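Local coordinates for protein of unknown function VPA0982 (PDB 2QIP) that is of unknown function but contains a NYN domain of the PIN clan and may therefore act as an RNA nuclease, at residues W39-A42 and T43-K46; H68-G72 and V73-V77; I103-A106 and P107-D110; S116-G119 and D120-L123. All blocks are in the same frame, centred on the assembly; numbering follows the deposited sequence.

Overall arrangement
All four contacts are local junctions at the end or start of a helix, in an alpha/beta fold built on a parallel sheet. Interactions 1 and 2 touch directly: W39 lies against the end of helix 61-73, its CB 3.4 Å from V73 CG1 and its CE3 3.8 Å from F75 CZ, in an edge-to-face ring pair. Interaction 3 stands apart, its centre about 18 Å from those of interactions 1 and 4, and like interaction 4 it touches the second subunit. Interaction 4 is about 23 Å from interaction 1, centre to centre, across the chain's middle. Its S116 bonds to D17 and its D118 lies near D95, aspartates consistent with the acidic site of PIN-fold nucleases.

Interaction 1: residues W39-A42 and T43-K46; sequences WYVA and TQEK
T43 folds back on W39 through both polar and apolar contacts. Among the hydrogen bonds, two converge on W39 O: T43 OG1 donates to it at 2.7 Å and T43 N at 3.1 Å, arriving from opposite faces of the carbonyl plane. With chi1 at 69°, OG1 stands between the backbone N and the carbonyl carbon of T43, where it can turn back to W39. One residue on, Q44 N bonds to V41 O at 3.3 Å. K46 N then closes a type II beta turn on T43 O.

The ring contacts come next. T43 CG2 rests over a face of the W39 indole, 3.8 Å from the centroid of the five-membered ring and 10° off its normal, a CH-pi contact. Y40 offers a ring face to the amide of Q44, whose NE2 is 3.5 Å from Y40 CE1; the two planes are tilted 65° apart, so this is no flat stack. K46 adds little, its CG only brushing A42 O at 3.6 Å.

K46 NZ pairs with E10 in a salt bridge. The turn follows helix 35-42 and leads into strand 46-55, completing the crossover from strand 10-17 in this PIN-clan alpha/beta fold.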
# COMPACT_ATOMS: atom_id res chain seq x y z
N TRP A 39 -2.58 7.82 23.25
CA TRP A 39 -1.14 8.12 23.43
C TRP A 39 -0.68 7.71 24.82
O TRP A 39 0.37 7.07 25.00
CB TRP A 39 -0.87 9.61 23.21
CG TRP A 39 0.57 9.95 23.27
CD1 TRP A 39 1.31 10.18 24.40
CD2 TRP A 39 1.47 10.09 22.17
NE1 TRP A 39 2.62 10.44 24.07
CE2 TRP A 39 2.74 10.40 22.70
CE3 TRP A 39 1.33 9.98 20.78
CZ2 TRP A 39 3.86 10.59 21.89
CZ3 TRP A 39 2.44 10.18 19.98
CH2 TRP A 39 3.69 10.49 20.53
N TYR A 40 -1.47 8.12 25.81
CA TYR A 40 -1.15 7.81 27.19
C TYR A 40 -0.91 6.31 27.41
O TYR A 40 0.10 5.91 27.98
CB TYR A 40 -2.29 8.32 28.09
CG TYR A 40 -2.42 7.70 29.46
CD1 TYR A 40 -1.35 7.65 30.36
CD2 TYR A 40 -3.65 7.18 29.87
CE1 TYR A 40 -1.49 7.07 31.62
CE2 TYR A 40 -3.81 6.63 31.13
CZ TYR A 40 -2.73 6.55 31.99
OH TYR A 40 -2.89 6.00 33.23
N VAL A 41 -1.84 5.48 26.96
CA VAL A 41 -1.74 4.05 27.19
C VAL A 41 -0.65 3.41 26.34
O VAL A 41 0.20 2.65 26.86
CB VAL A 41 -3.10 3.37 26.96
CG1 VAL A 41 -2.95 1.87 27.11
CG2 VAL A 41 -4.10 3.90 27.97
N ALA A 42 -0.64 3.71 25.03
CA ALA A 42 0.24 3.01 24.12
C ALA A 42 1.71 3.29 24.39
O ALA A 42 2.57 2.45 24.12
CB ALA A 42 -0.09 3.34 22.70
N THR A 43 2.00 4.47 24.93
CA THR A 43 3.40 4.88 25.15
C THR A 43 3.94 4.61 26.55
O THR A 43 5.11 4.93 26.81
CB THR A 43 3.65 6.37 24.78
OG1 THR A 43 2.98 7.23 25.71
CG2 THR A 43 3.20 6.66 23.36
N GLN A 44 3.13 4.04 27.45
CA GLN A 44 3.57 3.80 28.83
C GLN A 44 4.82 2.93 28.83
O GLN A 44 4.76 1.82 28.33
CB GLN A 44 2.51 3.04 29.63
CG GLN A 44 1.24 3.82 29.94
CD GLN A 44 0.20 3.01 30.70
OE1 GLN A 44 0.36 1.80 30.92
NE2 GLN A 44 -0.91 3.66 31.07
N GLU A 45 5.91 3.45 29.40
CA GLU A 45 7.17 2.70 29.52
C GLU A 45 7.82 2.39 28.18
O GLU A 45 8.62 1.45 28.07
CB GLU A 45 6.98 1.40 30.33
CG GLU A 45 6.39 1.61 31.71
CD GLU A 45 6.13 0.32 32.49
OE1 GLU A 45 5.99 -0.76 31.89
OE2 GLU A 45 6.06 0.41 33.73
N LYS A 46 7.48 3.15 27.15
CA LYS A 46 8.01 2.90 25.80
C LYS A 46 8.87 4.06 25.36
O LYS A 46 8.66 5.20 25.78
CB LYS A 46 6.87 2.69 24.80
CG LYS A 46 5.86 1.64 25.21
CD LYS A 46 6.52 0.25 25.34
CE LYS A 46 5.57 -0.71 26.04
NZ LYS A 46 6.24 -2.02 26.28

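Interaction 2: residues H68-G72 and V73-V77; sequences HILRG and VGFEV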
# COMPACT_ATOMS: atom_id res chain seq x y z
N HIS A 68 -4.01 20.24 14.67
CA HIS A 68 -3.20 20.92 15.66
C HIS A 68 -3.21 20.15 16.98
O HIS A 68 -2.17 19.99 17.62
CB HIS A 68 -3.74 22.34 15.85
CG HIS A 68 -3.00 23.15 16.87
ND1 HIS A 68 -1.71 23.57 16.68
CD2 HIS A 68 -3.38 23.60 18.08
CE1 HIS A 68 -1.32 24.27 17.74
NE2 HIS A 68 -2.32 24.30 18.61
N ILE A 69 -4.39 19.65 17.38
CA ILE A 69 -4.49 18.83 18.60
C ILE A 69 -3.60 17.59 18.47
O ILE A 69 -2.82 17.27 19.39
CB ILE A 69 -5.94 18.45 18.89
CG1 ILE A 69 -6.72 19.70 19.35
CG2 ILE A 69 -6.02 17.30 19.91
CD1 ILE A 69 -8.21 19.51 19.40
N LEU A 70 -3.66 16.91 17.32
CA LEU A 70 -2.83 15.72 17.15
C LEU A 70 -1.35 16.00 17.29
O LEU A 70 -0.62 15.21 17.88
CB LEU A 70 -3.08 15.08 15.80
CG LEU A 70 -4.46 14.50 15.55
CD1 LEU A 70 -4.54 13.90 14.15
CD2 LEU A 70 -4.86 13.47 16.62
N ARG A 71 -0.88 17.12 16.73
CA ARG A 71 0.52 17.47 16.86
C ARG A 71 0.88 17.68 18.33
O ARG A 71 1.94 17.25 18.78
CB ARG A 71 0.87 18.70 16.02
CG ARG A 71 0.69 18.51 14.52
CD ARG A 71 1.15 19.73 13.70
NE ARG A 71 0.70 19.53 12.33
CZ ARG A 71 -0.40 20.08 11.83
NH1 ARG A 71 -1.12 20.94 12.55
NH2 ARG A 71 -0.77 19.78 10.60
N GLY A 72 -0.04 18.32 19.06
CA GLY A 72 0.12 18.54 20.50
C GLY A 72 0.21 17.27 21.33
O GLY A 72 0.93 17.21 22.32
N VAL A 73 -0.54 16.25 20.92
CA VAL A 73 -0.49 14.94 21.58
C VAL A 73 0.89 14.32 21.41
O VAL A 73 1.39 13.61 22.30
CB VAL A 73 -1.57 14.01 21.00
CG1 VAL A 73 -1.40 12.58 21.54
CG2 VAL A 73 -2.97 14.54 21.37
N GLY A 74 1.51 14.57 20.26
CA GLY A 74 2.85 14.07 19.98
C GLY A 74 3.05 13.51 18.58
O GLY A 74 4.15 13.10 18.25
N PHE A 75 1.99 13.48 17.77
CA PHE A 75 2.12 12.94 16.42
C PHE A 75 2.76 13.91 15.43
O PHE A 75 2.48 15.12 15.48
CB PHE A 75 0.75 12.56 15.86
CG PHE A 75 0.09 11.45 16.60
CD1 PHE A 75 0.44 10.12 16.34
CD2 PHE A 75 -0.89 11.71 17.55
CE1 PHE A 75 -0.17 9.08 17.02
CE2 PHE A 75 -1.51 10.66 18.24
CZ PHE A 75 -1.13 9.34 17.97
N GLU A 76 3.55 13.40 14.49
CA GLU A 76 3.79 14.12 13.24
C GLU A 76 2.56 13.84 12.37
O GLU A 76 2.22 12.67 12.14
CB GLU A 76 5.07 13.68 12.53
CG GLU A 76 5.21 14.41 11.18
CD GLU A 76 6.51 14.19 10.42
OE1 GLU A 76 7.42 13.49 10.91
OE2 GLU A 76 6.62 14.75 9.29
N VAL A 77 1.86 14.88 11.94
CA VAL A 77 0.68 14.71 11.12
C VAL A 77 1.11 14.68 9.66
O VAL A 77 1.74 15.63 9.17
CB VAL A 77 -0.38 15.80 11.40
CG1 VAL A 77 -1.48 15.75 10.36
CG2 VAL A 77 -0.96 15.63 12.83
O HOH W 1 2.99 17.55 12.10
O HOH W 2 1.33 18.31 9.43
O HOH W 3 4.33 16.84 16.92
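V77 lays its CG2 methyl across L70 and R71, 3.7 Å from L70 CB and equally close to R71 CG. The R71 chain runs extended from CG to NE over V77, and one face of its guanidinium meets the valine. Two waters lie at the edge of that group, in its plane: one accepts from R71 NH2 at 2.8 Å and donates to V77 O, while the other bridges V77 N and, weakly, R71 NE. Through these waters the arginine is linked to the N-H and C=O of V77.

Behind this, the helix stops in a Schellman motif. F75 N reaches back to L70 O at 3.1 Å, and G74 N makes a weak bond to R71 O. G74 N also bonds to L70 O. The reversal runs through G74, whose phi of 137° glycine readily adopts. L70 CB and F75 CD2 supply the motif's apolar contact at 4.4 Å.

The turn belongs to the beta-alpha-beta unit of strand 46-55, helix 61-73 and strand 76-79. L70 packs on Y35 of helix 35-42 and on A53, F75 reaches I14 and V16 in strand 10-17, and E76 pairs through its backbone with A51 and A53.

Interaction 3: residues I103-A106 and P107-D110; sequences IEIA and PDVD. With EDO (1,2-ethanediol), chain C; EDO (1,2-ethanediol), chain D.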
# COMPACT_ATOMS: atom_id res chain seq x y z
N ILE A 103 7.39 -0.20 6.79
CA ILE A 103 8.59 -1.01 6.47
C ILE A 103 9.88 -0.25 6.73
O ILE A 103 10.87 -0.82 7.23
CB ILE A 103 8.57 -1.48 5.02
CG1 ILE A 103 7.56 -2.59 4.89
CG2 ILE A 103 9.97 -1.94 4.54
CD1 ILE A 103 7.89 -3.90 5.70
N GLU A 104 9.90 1.05 6.39
CA GLU A 104 11.08 1.86 6.65
C GLU A 104 11.44 1.94 8.14
O GLU A 104 12.62 1.94 8.50
CB GLU A 104 10.93 3.26 6.05
CG GLU A 104 11.31 3.31 4.59
CD GLU A 104 11.15 4.70 4.03
OE1 GLU A 104 10.65 4.82 2.89
OE2 GLU A 104 11.47 5.67 4.74
N ILE A 105 10.44 2.03 9.01
CA ILE A 105 10.72 2.23 10.43
C ILE A 105 10.96 0.91 11.16
O ILE A 105 11.58 0.91 12.21
CB ILE A 105 9.61 3.09 11.11
CG1 ILE A 105 10.12 3.72 12.41
CG2 ILE A 105 8.33 2.26 11.37
CD1 ILE A 105 11.17 4.78 12.23
N ALA A 106 10.47 -0.20 10.61
CA ALA A 106 10.60 -1.50 11.28
C ALA A 106 12.02 -1.82 11.82
O ALA A 106 12.17 -2.29 12.94
CB ALA A 106 10.10 -2.63 10.39
N PRO A 107 13.08 -1.62 11.00
CA PRO A 107 14.41 -1.96 11.56
C PRO A 107 14.83 -1.15 12.78
O PRO A 107 15.71 -1.58 13.52
CB PRO A 107 15.37 -1.71 10.38
CG PRO A 107 14.61 -0.82 9.42
CD PRO A 107 13.17 -1.20 9.59
N ASP A 108 14.19 0.00 12.99
CA ASP A 108 14.58 0.91 14.06
C ASP A 108 13.80 0.72 15.34
O ASP A 108 14.08 1.39 16.33
CB ASP A 108 14.44 2.36 13.61
CG ASP A 108 15.33 2.69 12.44
OD1 ASP A 108 16.52 2.36 12.52
OD2 ASP A 108 14.83 3.24 11.43
N VAL A 109 12.81 -0.17 15.33
CA VAL A 109 11.94 -0.34 16.51
C VAL A 109 11.77 -1.80 16.88
O VAL A 109 12.00 -2.70 16.04
CB VAL A 109 10.54 0.33 16.32
CG1 VAL A 109 10.71 1.83 16.16
CG2 VAL A 109 9.79 -0.25 15.12
N ASP A 110 11.38 -2.04 18.13
CA ASP A 110 11.05 -3.39 18.56
C ASP A 110 9.62 -3.78 18.20
O ASP A 110 9.32 -4.96 18.05
CB ASP A 110 11.21 -3.53 20.08
CG ASP A 110 12.62 -3.23 20.54
OD1 ASP A 110 13.56 -3.85 19.99
OD2 ASP A 110 12.81 -2.35 21.40
C1 EDO C . 15.27 -2.11 17.59
O1 EDO C . 14.71 -3.41 17.39
C2 EDO C . 16.71 -2.27 18.06
O2 EDO C . 17.32 -0.98 17.94
C1 EDO D . 12.27 7.80 2.87
O1 EDO D . 11.28 8.31 3.76
C2 EDO D . 13.17 8.89 2.30
O2 EDO D . 12.80 9.11 0.94
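Helix 95-105 runs on into a short 3-10 turn, with I105 and A106 receiving the backbone N-H groups of D108 and V109. D108 N bonds to I105 O at 2.9 Å and V109 N to A106 O at 3.3 Å. P107 has no N-H to give, so I103 O meets its CD instead, at 3.3 Å.

The apolar part is carried by I105 and V109, whose CG1 atoms are 4.2 Å apart. I105 holds its CG1 anti to the backbone N (chi1 -160°), which carries that branch along the turn; its CD1 comes to 4.1 Å from D108 OD2. A106 O and V109 O face each other as two acceptors, and K134 NZ hydrogen-bonds to both, which reconciles them.

The charged ends have partners beyond the turn. E104 OE1 makes a salt bridge with R127 of the second subunit; a 1,2-ethanediol crowds OE2 so closely that its weak bond there is doubtful. Another ethanediol donates through O1 to D110 OD1 at 2.9 Å, and D110 OD2 accepts from K11 N. Both diols probably come from the crystallisation liquor.

I103 and P107 lean on Y132 of helix 122-132. On the sheet side, I105 and V109 reach A13 in strand 10-17 and also strand 46-55, just before D110 joins K11 and K135 through backbone bonds as strand 111-115 begins.

Interaction 4: residues S116-G119 and D120-L123; sequences SGDG and DFSL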
# COMPACT_ATOMS: atom_id res chain seq x y z
N SER A 116 -5.48 0.74 12.79
CA SER A 116 -6.33 0.59 11.61
C SER A 116 -6.99 -0.77 11.71
O SER A 116 -6.36 -1.72 12.21
CB SER A 116 -5.50 0.61 10.33
OG SER A 116 -6.34 0.47 9.19
N GLY A 117 -8.21 -0.86 11.20
CA GLY A 117 -8.87 -2.16 11.08
C GLY A 117 -8.86 -2.74 9.67
O GLY A 117 -9.45 -3.79 9.44
N ASP A 118 -8.17 -2.08 8.75
CA ASP A 118 -8.16 -2.47 7.34
C ASP A 118 -7.35 -3.76 7.11
O ASP A 118 -6.12 -3.78 7.29
CB ASP A 118 -7.58 -1.29 6.53
CG ASP A 118 -7.57 -1.51 5.02
OD1 ASP A 118 -7.72 -2.65 4.54
OD2 ASP A 118 -7.37 -0.48 4.30
N GLY A 119 -8.04 -4.83 6.74
CA GLY A 119 -7.40 -6.11 6.56
C GLY A 119 -6.32 -6.15 5.50
O GLY A 119 -5.49 -7.07 5.51
N ASP A 120 -6.30 -5.20 4.57
CA ASP A 120 -5.22 -5.21 3.59
C ASP A 120 -3.85 -5.04 4.25
O ASP A 120 -2.83 -5.43 3.69
CB ASP A 120 -5.42 -4.18 2.49
CG ASP A 120 -6.36 -4.68 1.40
OD1 ASP A 120 -6.42 -5.91 1.21
OD2 ASP A 120 -7.03 -3.84 0.75
N PHE A 121 -3.85 -4.47 5.45
CA PHE A 121 -2.57 -4.33 6.16
C PHE A 121 -2.03 -5.67 6.70
O PHE A 121 -0.88 -5.73 7.18
CB PHE A 121 -2.66 -3.29 7.28
CG PHE A 121 -2.74 -1.87 6.79
CD1 PHE A 121 -1.78 -1.36 5.93
CD2 PHE A 121 -3.77 -1.04 7.21
CE1 PHE A 121 -1.86 -0.01 5.48
CE2 PHE A 121 -3.84 0.28 6.78
CZ PHE A 121 -2.90 0.80 5.91
N SER A 122 -2.82 -6.75 6.58
CA SER A 122 -2.31 -8.06 6.98
C SER A 122 -1.00 -8.38 6.27
O SER A 122 -0.09 -8.97 6.88
CB SER A 122 -3.33 -9.17 6.67
OG SER A 122 -4.51 -8.89 7.37
N LEU A 123 -0.90 -8.02 4.98
CA LEU A 123 0.32 -8.33 4.25
C LEU A 123 1.51 -7.55 4.80
O LEU A 123 2.66 -8.03 4.80
CB LEU A 123 0.19 -8.06 2.76
CG LEU A 123 -0.50 -9.17 1.93
CD1 LEU A 123 -1.97 -9.31 2.29
CD2 LEU A 123 -0.34 -8.89 0.45
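G119 O takes two bonds from S122: OG donates at 2.8 Å, in the carbonyl plane and on a lone pair, and N donates at 2.9 Å from above that plane. S122 OG, beside its own backbone N (chi1 -60°), is placed to share the acceptor with that N-H, so the side chain doubles the backbone bond.

D118 supplies two acceptors. Its carbonyl O receives F121 N at 3.0 Å. Its side chain, swung anti to the backbone N (chi1 -177°), brings OD1 to D120 N at 2.9 Å, an Asx turn in which the donor stands above the carboxylate plane. OD1 lies 4.0 Å from D120 OD2, and D120 OD1 has a salt bridge to K80 of the second subunit.

S116 OG is satisfied on two counts. It accepts D118 N at 3.2 Å through a nearly straight bond that forms an ST turn, and is hydrogen-bonded to D17 OD2. The same hydroxyl touches the edge of the F121 ring, 3.5 Å from CE2, while D118 CB packs against F121 CD2. With D17 beside S116 and D95 beside D118, the turn is consistent with the acidic site of PIN-fold nucleases.

The turn leads from strand 111-115 into helix 122-132. F121 packs on I98 and T99 of helix 95-105 and on V96 of the second subunit, and S122 rests on T148, L149 and C152 of helix 147-152.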